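Local coordinates for protein cycloalternan-forming enzyme (PDB 5F7U) that is a multidomain enzyme of glycoside hydrolase family 31, built on a TIM barrel flanked by beta-rich domains, one of them a carbohydrate-binding module, at residues A629-A633 / Y645-T649; M658-S662 / R673-N677; D129-I134 / H172-Y178; F153-L159 / T191-I196. The protein carries 1 engineered substitution. All blocks are in the same frame, centred on the assembly; numbering follows the deposited sequence.

Contact 1: residues A629-A633 / Y645-T649; sequences AWDMA and YKRAT
Two aromatic rings, W630 and Y645, frame the place where strand 628-631 and the residues after it pack against helix 642-653. One face of the phenol ring of Y645 carries the methyl of M632: CE stands 3.9 Å from the ring centroid and 27° off the normal, a CH-pi contact displaced toward the rim. The indole has M632 CA over one face, and its six-membered ring also reaches the helix, with W630 CH2 3.5 Å from A648 CB. Around it, the nearly parallel rings of F610 and W628 continue the aromatic packing.

A648 presents its methyl to A633 and to the indole. Its CB lies 3.4 Å from A633 N and 3.8 Å from A633 CB, and so small a side chain lets the two backbones approach, A633 CA standing 5.2 Å from A648 CA. The bend at the last torsion of M632 (chi3 -83°) turns its methyl over the tyrosine and also sets CE 3.2 Å from T649 OG1. That hydroxyl is engaged within the helix, donating to Y645 O at 2.7 Å from above the carbonyl plane, while T649 N reaches the same oxygen from the opposite face. The phenol oxygen of Y645 is hydrogen-bonded to R673 O.

These elements belong to the beta-alpha-beta unit of strand 628-631, helix 642-653 and strand 657-660. No hydrogen bond passes between the two segments, and the polar groups of T649 and Y645 are met by other partners; segment 629-633 and the helix are therefore held by the fit of methyls and rings in a buried, apolar interface.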
loop_
_atom_site.group_PDB
_atom_site.type_symbol
_atom_site.label_atom_id
_atom_site.label_comp_id
_atom_site.label_asym_id
_atom_site.label_seq_id
_atom_site.Cartn_x
_atom_site.Cartn_y
_atom_site.Cartn_z
ATOM N N ALA A 629 3.262 1.862 5.825
ATOM C CA ALA A 629 3.177 1.705 7.277
ATOM C C ALA A 629 1.843 2.214 7.781
ATOM O O ALA A 629 1.142 2.939 7.087
ATOM C CB ALA A 629 4.276 2.505 7.964
ATOM N N TRP A 630 1.556 1.883 9.036
ATOM C CA TRP A 630 0.467 2.520 9.777
ATOM C C TRP A 630 0.900 2.635 11.227
ATOM O O TRP A 630 1.840 1.948 11.646
ATOM C CB TRP A 630 -0.847 1.726 9.627
ATOM C CG TRP A 630 -0.839 0.343 10.268
ATOM C CD1 TRP A 630 0.032 -0.697 9.995
ATOM C CD2 TRP A 630 -1.752 -0.149 11.251
ATOM N NE1 TRP A 630 -0.277 -1.794 10.777
ATOM C CE2 TRP A 630 -1.374 -1.496 11.545
ATOM C CE3 TRP A 630 -2.862 0.403 11.907
ATOM C CZ2 TRP A 630 -2.062 -2.290 12.496
ATOM C CZ3 TRP A 630 -3.569 -0.399 12.846
ATOM C CH2 TRP A 630 -3.151 -1.724 13.129
ATOM N N ASP A 631 0.241 3.518 11.986
ATOM C CA ASP A 631 0.459 3.586 13.429
ATOM C C ASP A 631 -0.278 2.397 14.056
ATOM O O ASP A 631 -1.495 2.445 14.177
ATOM C CB ASP A 631 -0.114 4.905 14.011
ATOM C CG ASP A 631 0.461 6.171 13.351
ATOM O OD1 ASP A 631 1.577 6.156 12.820
ATOM O OD2 ASP A 631 -0.225 7.216 13.389
ATOM N N MET A 632 0.439 1.328 14.408
ATOM C CA MET A 632 -0.231 0.100 14.860
ATOM C C MET A 632 -1.111 0.394 16.078
ATOM O O MET A 632 -0.678 1.068 17.021
ATOM C CB MET A 632 0.767 -1.045 15.116
ATOM C CG MET A 632 1.896 -0.728 16.080
ATOM S SD MET A 632 2.563 -2.253 16.786
ATOM C CE MET A 632 1.359 -2.470 18.081
ATOM N N ALA A 633 -2.361 -0.065 16.008
ATOM C CA ALA A 633 -3.368 0.151 17.062
ATOM C C ALA A 633 -3.844 1.589 17.232
ATOM O O ALA A 633 -4.531 1.868 18.199
ATOM C CB ALA A 633 -2.923 -0.450 18.406
ATOM N N TYR A 645 -4.658 -4.033 20.787
ATOM C CA TYR A 645 -3.210 -3.915 20.721
ATOM C C TYR A 645 -2.600 -5.223 20.170
ATOM O O TYR A 645 -1.723 -5.175 19.307
ATOM C CB TYR A 645 -2.618 -3.534 22.076
ATOM C CG TYR A 645 -1.161 -3.138 21.956
ATOM C CD1 TYR A 645 -0.809 -1.829 21.614
ATOM C CD2 TYR A 645 -0.136 -4.085 22.148
ATOM C CE1 TYR A 645 0.512 -1.460 21.485
ATOM C CE2 TYR A 645 1.195 -3.719 22.010
ATOM C CZ TYR A 645 1.506 -2.409 21.673
ATOM O OH TYR A 645 2.821 -2.024 21.540
ATOM N N LYS A 646 -3.084 -6.364 20.662
ATOM C CA LYS A 646 -2.564 -7.678 20.256
ATOM C C LYS A 646 -2.894 -7.994 18.795
ATOM O O LYS A 646 -2.039 -8.499 18.045
ATOM C CB LYS A 646 -3.101 -8.786 21.186
ATOM C CG LYS A 646 -2.441 -8.802 22.551
ATOM C CD LYS A 646 -2.978 -9.983 23.342
ATOM C CE LYS A 646 -2.207 -10.212 24.641
ATOM N NZ LYS A 646 -2.783 -11.437 25.276
ATOM N N ARG A 647 -4.122 -7.671 18.378
ATOM C CA ARG A 647 -4.550 -7.907 16.988
ATOM C C ARG A 647 -3.763 -7.057 16.010
ATOM O O ARG A 647 -3.336 -7.549 14.957
ATOM C CB ARG A 647 -6.059 -7.665 16.816
ATOM C CG ARG A 647 -6.960 -8.623 17.588
ATOM C CD ARG A 647 -6.695 -10.076 17.192
ATOM N NE ARG A 647 -7.750 -10.999 17.602
ATOM C CZ ARG A 647 -7.639 -12.318 17.552
ATOM N NH1 ARG A 647 -6.529 -12.878 17.055
ATOM N NH2 ARG A 647 -8.648 -13.069 17.958
ATOM N N ALA A 648 -3.558 -5.792 16.375
ATOM C CA ALA A 648 -2.817 -4.840 15.567
ATOM C C ALA A 648 -1.337 -5.227 15.488
ATOM O O ALA A 648 -0.753 -5.168 14.407
ATOM C CB ALA A 648 -2.973 -3.446 16.141
ATOM N N THR A 649 -0.763 -5.633 16.620
ATOM C CA THR A 649 0.628 -6.097 16.679
ATOM C C THR A 649 0.875 -7.207 15.663
ATOM O O THR A 649 1.840 -7.136 14.900
ATOM C CB THR A 649 0.970 -6.619 18.081
ATOM O OG1 THR A 649 0.977 -5.535 19.003
ATOM C CG2 THR A 649 2.321 -7.343 18.113
#

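Contact 2: residues M658-S662 / R673-N677; sequences MQFHS and RSPWN. With GLC (alpha-D-glucopyranose), chain F.
F660 and S674 make the central apolar contact. S674 CA sits almost exactly over the middle of the phenyl ring, 3.7 Å from its centroid and 11° off the normal, a CH-pi contact. Farther along the ring, P675 CD comes within 4.2 Å of F660 CE2, the two side chains crossing at about a right angle, and W676 adds CH2 near CZ. Alongside, the aliphatic part of R673 runs past the backbone of H661, with R673 CD 3.6 Å from H661 O; its guanidinium pairs with E671.

Water supplies the polar link between the segments. One molecule, in the plane of the F660 ring at its edge, donates to S662 OG at 2.8 Å and accepts from R673 N at 2.9 Å.

A capping bond closes the first turn of helix 675-682: S674, at the N-cap, accepts from N677 N through OG at 3.2 Å, and the same oxygen is also hydrogen-bonded to E672 while lying above one face of the W676 indole.

Sugar binding falls to H661. It leaves the backbone on the side away from 673-677, and with CG anti to the backbone N (chi1 -178°) the imidazole extends to the glucose. H661 NE2 donates to O4 of alpha-D-glucopyranose at 2.9 Å, with an N-H...O angle of 148°, and is hydrogen-bonded to O3 of the same sugar at 3.1 Å. D602 and E400 bind this glucose as well.

Strand 657-660 is the eighth of the TIM barrel, and a ligand pocket lined by residues just beyond the C-terminal ends of the strands is the hallmark of that fold.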
loop_
_atom_site.group_PDB
_atom_site.type_symbol
_atom_site.label_atom_id
_atom_site.label_comp_id
_atom_site.label_asym_id
_atom_site.label_seq_id
_atom_site.Cartn_x
_atom_site.Cartn_y
_atom_site.Cartn_z
ATOM N N MET A 658 6.601 -1.857 9.945
ATOM C CA MET A 658 6.043 -2.020 11.295
ATOM C C MET A 658 6.471 -0.831 12.155
ATOM O O MET A 658 7.672 -0.556 12.282
ATOM C CB MET A 658 6.557 -3.325 11.922
ATOM C CG MET A 658 5.878 -3.678 13.240
ATOM S SD MET A 658 6.674 -5.094 14.015
ATOM C CE MET A 658 5.492 -5.327 15.341
ATOM N N GLN A 659 5.491 -0.111 12.729
ATOM C CA GLN A 659 5.791 1.158 13.431
ATOM C C GLN A 659 4.710 1.456 14.470
ATOM O O GLN A 659 3.519 1.411 14.135
ATOM C CB GLN A 659 5.839 2.324 12.412
ATOM C CG GLN A 659 6.189 3.719 12.973
ATOM C CD GLN A 659 5.045 4.729 12.986
ATOM O OE1 GLN A 659 5.288 5.924 13.202
ATOM N NE2 GLN A 659 3.803 4.281 12.762
ATOM N N PHE A 660 5.112 1.744 15.708
ATOM C CA PHE A 660 4.158 2.299 16.710
ATOM C C PHE A 660 4.394 3.780 16.896
ATOM O O PHE A 660 5.517 4.273 16.690
ATOM C CB PHE A 660 4.125 1.514 18.064
ATOM C CG PHE A 660 5.392 1.611 18.898
ATOM C CD1 PHE A 660 5.677 2.766 19.653
ATOM C CD2 PHE A 660 6.283 0.519 18.979
ATOM C CE1 PHE A 660 6.830 2.841 20.440
ATOM C CE2 PHE A 660 7.447 0.594 19.759
ATOM C CZ PHE A 660 7.712 1.754 20.504
ATOM N N HIS A 661 3.338 4.487 17.296
ATOM C CA HIS A 661 3.373 5.950 17.356
ATOM C C HIS A 661 2.224 6.439 18.240
ATOM O O HIS A 661 1.225 5.711 18.460
ATOM C CB HIS A 661 3.277 6.533 15.918
ATOM C CG HIS A 661 3.341 8.028 15.856
ATOM N ND1 HIS A 661 4.302 8.766 16.518
ATOM C CD2 HIS A 661 2.538 8.926 15.229
ATOM C CE1 HIS A 661 4.092 10.057 16.298
ATOM N NE2 HIS A 661 3.033 10.183 15.510
ATOM N N SER A 662 2.374 7.654 18.770
ATOM C CA SER A 662 1.327 8.257 19.576
ATOM C C SER A 662 1.289 9.764 19.383
ATOM O O SER A 662 2.323 10.405 19.214
ATOM C CB SER A 662 1.475 7.902 21.065
ATOM O OG SER A 662 2.778 8.239 21.529
ATOM N N ARG A 673 2.397 3.910 22.397
ATOM C CA ARG A 673 1.899 2.620 21.929
ATOM C C ARG A 673 3.027 1.570 21.896
ATOM O O ARG A 673 3.001 0.624 21.111
ATOM C CB ARG A 673 1.227 2.772 20.562
ATOM C CG ARG A 673 -0.289 3.010 20.637
ATOM C CD ARG A 673 -0.631 4.378 21.189
ATOM N NE ARG A 673 -2.040 4.714 20.956
ATOM C CZ ARG A 673 -2.724 5.607 21.668
ATOM N NH1 ARG A 673 -2.147 6.255 22.692
ATOM N NH2 ARG A 673 -4.006 5.852 21.369
ATOM N N SER A 674 4.014 1.737 22.772
ATOM C CA SER A 674 5.054 0.730 22.959
ATOM C C SER A 674 4.476 -0.473 23.725
ATOM O O SER A 674 3.481 -0.312 24.456
ATOM C CB SER A 674 6.177 1.364 23.775
ATOM O OG SER A 674 5.691 1.721 25.057
ATOM N N PRO A 675 5.107 -1.674 23.604
ATOM C CA PRO A 675 4.510 -2.826 24.299
ATOM C C PRO A 675 4.612 -2.712 25.818
ATOM O O PRO A 675 3.690 -3.135 26.506
ATOM C CB PRO A 675 5.292 -4.032 23.766
ATOM C CG PRO A 675 6.557 -3.464 23.199
ATOM C CD PRO A 675 6.196 -2.091 22.689
ATOM N N TRP A 676 5.697 -2.116 26.333
ATOM C CA TRP A 676 5.836 -1.927 27.774
ATOM C C TRP A 676 4.787 -0.936 28.322
ATOM O O TRP A 676 4.194 -1.172 29.383
ATOM C CB TRP A 676 7.300 -1.562 28.170
ATOM C CG TRP A 676 7.841 -0.336 27.481
ATOM C CD1 TRP A 676 7.730 0.947 27.915
ATOM C CD2 TRP A 676 8.580 -0.280 26.245
ATOM N NE1 TRP A 676 8.324 1.811 27.016
ATOM C CE2 TRP A 676 8.846 1.090 25.978
ATOM C CE3 TRP A 676 9.016 -1.246 25.322
ATOM C CZ2 TRP A 676 9.564 1.518 24.850
ATOM C CZ3 TRP A 676 9.717 -0.821 24.171
ATOM C CH2 TRP A 676 9.977 0.555 23.947
ATOM N N ASN A 677 4.532 0.157 27.604
ATOM C CA ASN A 677 3.454 1.054 28.025
ATOM C C ASN A 677 2.069 0.459 27.877
ATOM O O ASN A 677 1.180 0.777 28.677
ATOM C CB ASN A 677 3.502 2.420 27.328
ATOM C CG ASN A 677 2.696 3.468 28.084
ATOM O OD1 ASN A 677 2.874 3.634 29.294
ATOM N ND2 ASN A 677 1.756 4.117 27.401
HETATM C C1 GLC F . 0.817 15.117 12.162
HETATM C C2 GLC F . 1.214 13.643 11.925
HETATM C C3 GLC F . 1.415 12.855 13.235
HETATM C C4 GLC F . 2.386 13.600 14.164
HETATM C C5 GLC F . 2.057 15.098 14.239
HETATM C C6 GLC F . 3.084 15.907 15.015
HETATM O O2 GLC F . 0.316 13.027 10.997
HETATM O O3 GLC F . 1.938 11.539 12.980
HETATM O O4 GLC F . 2.336 13.033 15.487
HETATM O O5 GLC F . 1.865 15.716 12.950
HETATM O O6 GLC F . 2.529 17.231 15.147
HETATM O O HOH W 1 3.966 5.827 20.878
#

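Contact 3: residues D129-I134 / H172-Y178; sequences DNGDSI and HAGKSGY
An Asx turn headed by D129, in the tight loop of the hairpin between strands 106-129 and 134-140, is met by Y178 at the end of the loop that leads to strand 179-182. Two donors share D129 OD1. Y178 OH donates to it at 2.6 Å from the syn side, whereas G131 N, 2.9 Å from the same oxygen, closes the turn from the anti side and across the other face of the carboxylate. Carboxylate and phenol ring approach from opposite directions with their planes 32° apart. The phenol oxygen in turn receives a weak bond from S133 N at 3.3 Å. On the apolar side, I134 and Y178 slide past each other in opposite directions, CD1 of I134 lying 3.7 Å from CE1 of Y178.

Beyond the tyrosine the two loops bind through backbone. G174 N donates to D132 O at 2.8 Å, in the carbonyl plane and fairly straight (157°). G131 has a positive phi of 92°, a turn conformation that suits glycine, and G177 centres an inverse gamma turn just before Y178.

Water fills in the remaining links: one molecule donates to both G131 O and S176 O, and another to D132 O and K175 O. A third joins S133 OG to H172 O, lying 2.7 Å from each of these two oxygens.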
loop_
_atom_site.group_PDB
_atom_site.type_symbol
_atom_site.label_atom_id
_atom_site.label_comp_id
_atom_site.label_asym_id
_atom_site.label_seq_id
_atom_site.Cartn_x
_atom_site.Cartn_y
_atom_site.Cartn_z
ATOM N N ASP A 129 -0.657 6.513 -40.274
ATOM C CA ASP A 129 0.265 5.669 -39.533
ATOM C C ASP A 129 1.668 6.188 -39.783
ATOM O O ASP A 129 2.183 6.122 -40.913
ATOM C CB ASP A 129 0.121 4.203 -39.958
ATOM C CG ASP A 129 1.080 3.277 -39.219
ATOM O OD1 ASP A 129 1.926 3.758 -38.422
ATOM O OD2 ASP A 129 0.986 2.061 -39.453
ATOM N N ASN A 130 2.266 6.725 -38.726
ATOM C CA ASN A 130 3.597 7.326 -38.829
ATOM C C ASN A 130 4.732 6.384 -38.400
ATOM O O ASN A 130 5.883 6.815 -38.292
ATOM C CB ASN A 130 3.645 8.640 -38.045
ATOM C CG ASN A 130 2.757 9.715 -38.653
ATOM O OD1 ASN A 130 1.849 10.249 -37.976
ATOM N ND2 ASN A 130 2.975 10.018 -39.908
ATOM N N GLY A 131 4.423 5.120 -38.141
ATOM C CA GLY A 131 5.463 4.127 -37.855
ATOM C C GLY A 131 5.782 3.963 -36.377
ATOM O O GLY A 131 5.974 2.836 -35.912
ATOM N N ASP A 132 5.831 5.068 -35.629
ATOM C CA ASP A 132 6.065 5.015 -34.177
ATOM C C ASP A 132 4.863 5.595 -33.427
ATOM O O ASP A 132 4.912 5.823 -32.206
ATOM C CB ASP A 132 7.348 5.783 -33.813
ATOM C CG ASP A 132 7.311 7.267 -34.235
ATOM O OD1 ASP A 132 6.342 7.726 -34.890
ATOM O OD2 ASP A 132 8.282 7.991 -33.906
ATOM N N SER A 133 3.801 5.849 -34.184
ATOM C CA SER A 133 2.591 6.496 -33.674
ATOM C C SER A 133 1.537 6.501 -34.767
ATOM O O SER A 133 1.868 6.568 -35.953
ATOM C CB SER A 133 2.892 7.948 -33.262
ATOM O OG SER A 133 1.689 8.643 -32.989
ATOM N N ILE A 134 0.269 6.470 -34.354
ATOM C CA ILE A 134 -0.849 6.546 -35.298
ATOM C C ILE A 134 -1.689 7.773 -34.951
ATOM O O ILE A 134 -1.988 7.999 -33.776
ATOM C CB ILE A 134 -1.727 5.276 -35.219
ATOM C CG1 ILE A 134 -0.902 4.030 -35.565
ATOM C CG2 ILE A 134 -2.936 5.386 -36.156
ATOM C CD1 ILE A 134 -1.611 2.747 -35.187
ATOM N N HIS A 172 3.386 11.592 -28.661
ATOM C CA HIS A 172 4.759 11.083 -28.498
ATOM C C HIS A 172 5.013 9.770 -29.230
ATOM O O HIS A 172 4.079 9.019 -29.526
ATOM C CB HIS A 172 5.056 10.898 -27.012
ATOM C CG HIS A 172 5.103 12.188 -26.254
ATOM N ND1 HIS A 172 3.985 12.763 -25.694
ATOM C CD2 HIS A 172 6.129 13.036 -26.001
ATOM C CE1 HIS A 172 4.319 13.899 -25.108
ATOM N NE2 HIS A 172 5.616 14.090 -25.279
ATOM N N ALA A 173 6.293 9.509 -29.518
ATOM C CA ALA A 173 6.734 8.222 -30.089
ATOM C C ALA A 173 6.497 7.046 -29.150
ATOM O O ALA A 173 6.573 7.186 -27.939
ATOM C CB ALA A 173 8.221 8.297 -30.457
ATOM N N GLY A 174 6.205 5.883 -29.721
ATOM C CA GLY A 174 6.195 4.628 -28.963
ATOM C C GLY A 174 6.850 3.538 -29.805
ATOM O O GLY A 174 7.517 3.834 -30.796
ATOM N N LYS A 175 6.640 2.284 -29.415
ATOM C CA LYS A 175 7.184 1.115 -30.125
ATOM C C LYS A 175 6.640 1.006 -31.542
ATOM O O LYS A 175 5.508 1.425 -31.808
ATOM C CB LYS A 175 6.797 -0.182 -29.405
ATOM C CG LYS A 175 7.168 -0.251 -27.941
ATOM C CD LYS A 175 8.623 -0.531 -27.743
ATOM C CE LYS A 175 8.871 -0.850 -26.284
ATOM N NZ LYS A 175 10.310 -1.043 -26.053
ATOM N N SER A 176 7.426 0.401 -32.436
ATOM C CA SER A 176 7.010 0.233 -33.824
ATOM C C SER A 176 6.424 -1.140 -34.132
ATOM O O SER A 176 5.930 -1.376 -35.244
ATOM C CB SER A 176 8.199 0.490 -34.762
ATOM O OG SER A 176 8.561 1.852 -34.710
ATOM N N GLY A 177 6.459 -2.034 -33.152
ATOM C CA GLY A 177 6.023 -3.420 -33.354
ATOM C C GLY A 177 4.518 -3.616 -33.401
ATOM O O GLY A 177 3.979 -4.468 -32.696
ATOM N N TYR A 178 3.833 -2.832 -34.224
ATOM C CA TYR A 178 2.399 -3.005 -34.410
ATOM C C TYR A 178 2.072 -3.155 -35.890
ATOM O O TYR A 178 2.887 -2.811 -36.755
ATOM C CB TYR A 178 1.612 -1.835 -33.774
ATOM C CG TYR A 178 1.938 -0.476 -34.356
ATOM C CD1 TYR A 178 1.306 -0.024 -35.528
ATOM C CD2 TYR A 178 2.871 0.366 -33.736
ATOM C CE1 TYR A 178 1.617 1.218 -36.074
ATOM C CE2 TYR A 178 3.186 1.626 -34.266
ATOM C CZ TYR A 178 2.543 2.046 -35.425
ATOM O OH TYR A 178 2.816 3.270 -35.984
HETATM O O HOH W 2 5.218 0.573 -37.224
HETATM O O HOH W 3 3.862 3.441 -30.934
HETATM O O HOH W 4 1.539 9.358 -30.364
#

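Contact 4: residues F153-L159 / T191-I196; sequences FEDLDTL and TEDLSI
T191 meets the 153-159 segment with both of its branches. Its OG1 donates to L156 O at 2.6 Å, tilted 18° from the carbonyl plane, and its CG2 rests over the centre of the F153 ring, 3.8 Å from the centroid and 13° off the normal. The first torsion explains the division of labour: with OG1 between the backbone N and the carbonyl carbon (chi1 68°), the methyl is turned toward the phenyl face and the hydroxyl toward the turn.

Around this pair, L194 pushes CD1 to 3.5 Å from D157 C and also lies at the edge of the F153 ring. L159 and I196 extend the apolar layer, reaching tip to tip with CD2 of the leucine 3.8 Å from CD1 of the isoleucine. L156 lays its CD1 against the aliphatic part of E192.

What positions these groups is a pair of turns. OG1 of T191 also accepts from D193 N at 3.1 Å and from L194 N at 3.0 Å, an ST turn and ST motif together. Facing it, a type I turn from D155 to T158 presents L156 O, and E154 and D155 form a classic bulge opposite T158.

One hydroxyl is thus gripped by three bonds, donating one and accepting two, which fixes its rotation and ties the turns together. The side chains of D157 and D193 lie side by side, pointing the same way, with D157 OD2 4.3 Å from D193 OD2; a magnesium ion lies about 4 Å from the D157 side chain, nearest atoms, and could offset part of the negative charge.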
loop_
_atom_site.group_PDB
_atom_site.type_symbol
_atom_site.label_atom_id
_atom_site.label_comp_id
_atom_site.label_asym_id
_atom_site.label_seq_id
_atom_site.Cartn_x
_atom_site.Cartn_y
_atom_site.Cartn_z
ATOM N N PHE A 153 2.515 3.029 -28.429
ATOM C CA PHE A 153 2.729 1.912 -27.516
ATOM C C PHE A 153 3.898 2.179 -26.603
ATOM O O PHE A 153 5.033 2.178 -27.031
ATOM C CB PHE A 153 2.905 0.609 -28.321
ATOM C CG PHE A 153 1.639 0.163 -28.991
ATOM C CD1 PHE A 153 0.655 -0.518 -28.266
ATOM C CD2 PHE A 153 1.385 0.489 -30.335
ATOM C CE1 PHE A 153 -0.546 -0.906 -28.874
ATOM C CE2 PHE A 153 0.188 0.106 -30.942
ATOM C CZ PHE A 153 -0.779 -0.591 -30.211
ATOM N N GLU A 154 3.611 2.423 -25.330
ATOM C CA GLU A 154 4.670 2.504 -24.321
ATOM C C GLU A 154 5.415 1.160 -24.255
ATOM O O GLU A 154 6.630 1.119 -24.090
ATOM C CB GLU A 154 4.071 2.917 -22.965
ATOM C CG GLU A 154 5.091 3.198 -21.860
ATOM C CD GLU A 154 5.599 1.952 -21.160
ATOM O OE1 GLU A 154 4.896 0.917 -21.171
ATOM O OE2 GLU A 154 6.713 1.978 -20.602
ATOM N N ASP A 155 4.663 0.072 -24.408
ATOM C CA ASP A 155 5.219 -1.241 -24.722
ATOM C C ASP A 155 4.163 -1.988 -25.518
ATOM O O ASP A 155 3.058 -1.481 -25.713
ATOM C CB ASP A 155 5.639 -2.004 -23.433
ATOM C CG ASP A 155 6.666 -3.123 -23.689
ATOM O OD1 ASP A 155 7.021 -3.451 -24.865
ATOM O OD2 ASP A 155 7.143 -3.718 -22.689
ATOM N N LEU A 156 4.487 -3.182 -26.001
ATOM C CA LEU A 156 3.538 -3.905 -26.846
ATOM C C LEU A 156 2.234 -4.252 -26.109
ATOM O O LEU A 156 1.218 -4.528 -26.736
ATOM C CB LEU A 156 4.199 -5.129 -27.476
ATOM C CG LEU A 156 5.437 -4.806 -28.341
ATOM C CD1 LEU A 156 5.950 -6.084 -28.974
ATOM C CD2 LEU A 156 5.114 -3.755 -29.406
ATOM N N ASP A 157 2.273 -4.185 -24.776
ATOM C CA ASP A 157 1.079 -4.433 -23.948
ATOM C C ASP A 157 0.511 -3.196 -23.222
ATOM O O ASP A 157 -0.328 -3.346 -22.344
ATOM C CB ASP A 157 1.351 -5.569 -22.933
ATOM C CG ASP A 157 2.525 -5.287 -21.999
ATOM O OD1 ASP A 157 3.069 -4.164 -21.979
ATOM O OD2 ASP A 157 2.929 -6.222 -21.276
ATOM N N THR A 158 0.976 -1.995 -23.581
ATOM C CA THR A 158 0.599 -0.770 -22.865
ATOM C C THR A 158 0.341 0.324 -23.904
ATOM O O THR A 158 1.276 0.779 -24.566
ATOM C CB THR A 158 1.702 -0.354 -21.864
ATOM O OG1 THR A 158 1.872 -1.385 -20.882
ATOM C CG2 THR A 158 1.336 0.963 -21.126
ATOM N N LEU A 159 -0.930 0.701 -24.044
ATOM C CA LEU A 159 -1.375 1.656 -25.063
ATOM C C LEU A 159 -1.490 3.049 -24.469
ATOM O O LEU A 159 -2.057 3.210 -23.397
ATOM C CB LEU A 159 -2.722 1.209 -25.629
ATOM C CG LEU A 159 -3.474 2.151 -26.580
ATOM C CD1 LEU A 159 -2.752 2.254 -27.921
ATOM C CD2 LEU A 159 -4.905 1.667 -26.776
ATOM N N THR A 191 -0.693 -5.743 -31.802
ATOM C CA THR A 191 0.661 -6.147 -31.413
ATOM C C THR A 191 0.592 -7.610 -30.966
ATOM O O THR A 191 -0.487 -8.218 -30.962
ATOM C CB THR A 191 1.228 -5.296 -30.246
ATOM O OG1 THR A 191 0.483 -5.583 -29.051
ATOM C CG2 THR A 191 1.185 -3.798 -30.550
ATOM N N GLU A 192 1.727 -8.178 -30.573
ATOM C CA GLU A 192 1.697 -9.534 -30.027
ATOM C C GLU A 192 0.880 -9.646 -28.738
ATOM O O GLU A 192 0.469 -10.746 -28.379
ATOM C CB GLU A 192 3.094 -10.105 -29.848
ATOM C CG GLU A 192 4.055 -9.262 -29.027
ATOM C CD GLU A 192 5.483 -9.797 -29.102
ATOM O OE1 GLU A 192 6.052 -10.109 -28.045
ATOM O OE2 GLU A 192 6.035 -9.919 -30.220
ATOM N N ASP A 193 0.607 -8.509 -28.086
ATOM C CA ASP A 193 -0.145 -8.518 -26.816
ATOM C C ASP A 193 -1.544 -7.886 -26.831
ATOM O O ASP A 193 -2.384 -8.198 -25.965
ATOM C CB ASP A 193 0.690 -7.873 -25.722
ATOM C CG ASP A 193 2.007 -8.605 -25.477
ATOM O OD1 ASP A 193 2.056 -9.862 -25.525
ATOM O OD2 ASP A 193 2.993 -7.904 -25.209
ATOM N N LEU A 194 -1.795 -7.015 -27.807
ATOM C CA LEU A 194 -3.037 -6.240 -27.852
ATOM C C LEU A 194 -3.695 -6.224 -29.227
ATOM O O LEU A 194 -3.020 -6.297 -30.260
ATOM C CB LEU A 194 -2.795 -4.789 -27.405
ATOM C CG LEU A 194 -2.446 -4.502 -25.937
ATOM C CD1 LEU A 194 -1.954 -3.070 -25.773
ATOM C CD2 LEU A 194 -3.628 -4.800 -25.004
ATOM N N SER A 195 -5.023 -6.141 -29.218
ATOM C CA SER A 195 -5.793 -5.894 -30.413
ATOM C C SER A 195 -6.711 -4.712 -30.119
ATOM O O SER A 195 -7.621 -4.815 -29.287
ATOM C CB SER A 195 -6.577 -7.142 -30.826
ATOM O OG SER A 195 -7.351 -6.862 -31.990
ATOM N N ILE A 196 -6.434 -3.587 -30.777
ATOM C CA ILE A 196 -7.192 -2.355 -30.548
ATOM C C ILE A 196 -8.163 -2.174 -31.708
ATOM O O ILE A 196 -7.730 -1.930 -32.833
ATOM C CB ILE A 196 -6.269 -1.120 -30.409
ATOM C CG1 ILE A 196 -5.112 -1.382 -29.419
ATOM C CG2 ILE A 196 -7.086 0.121 -30.009
ATOM C CD1 ILE A 196 -5.531 -1.868 -28.034
#

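In the fold
From the N terminus, contact 3 opens first, at 129-134, and contact 4 opens at 153-159 before contact 3 closes at 172-178; contact 4 then closes at 191-196, so the two loops cross. They also touch, through a probable hydrogen bond from K175 N to F153 O, and so join the 129-134 and 153-159 hairpin turns, the 172-178 loop and the 191-196 turn in the N-terminal half. Later, contacts 1 and 2 follow in series in the TIM barrel, closing loops of 11 and 10 residues that follow its seventh and eighth strands, with D631 meeting Q659 between them. Contact 2 lies across the chain's centre from contacts 3 and 4, its centre about 48 Å from that of contact 4.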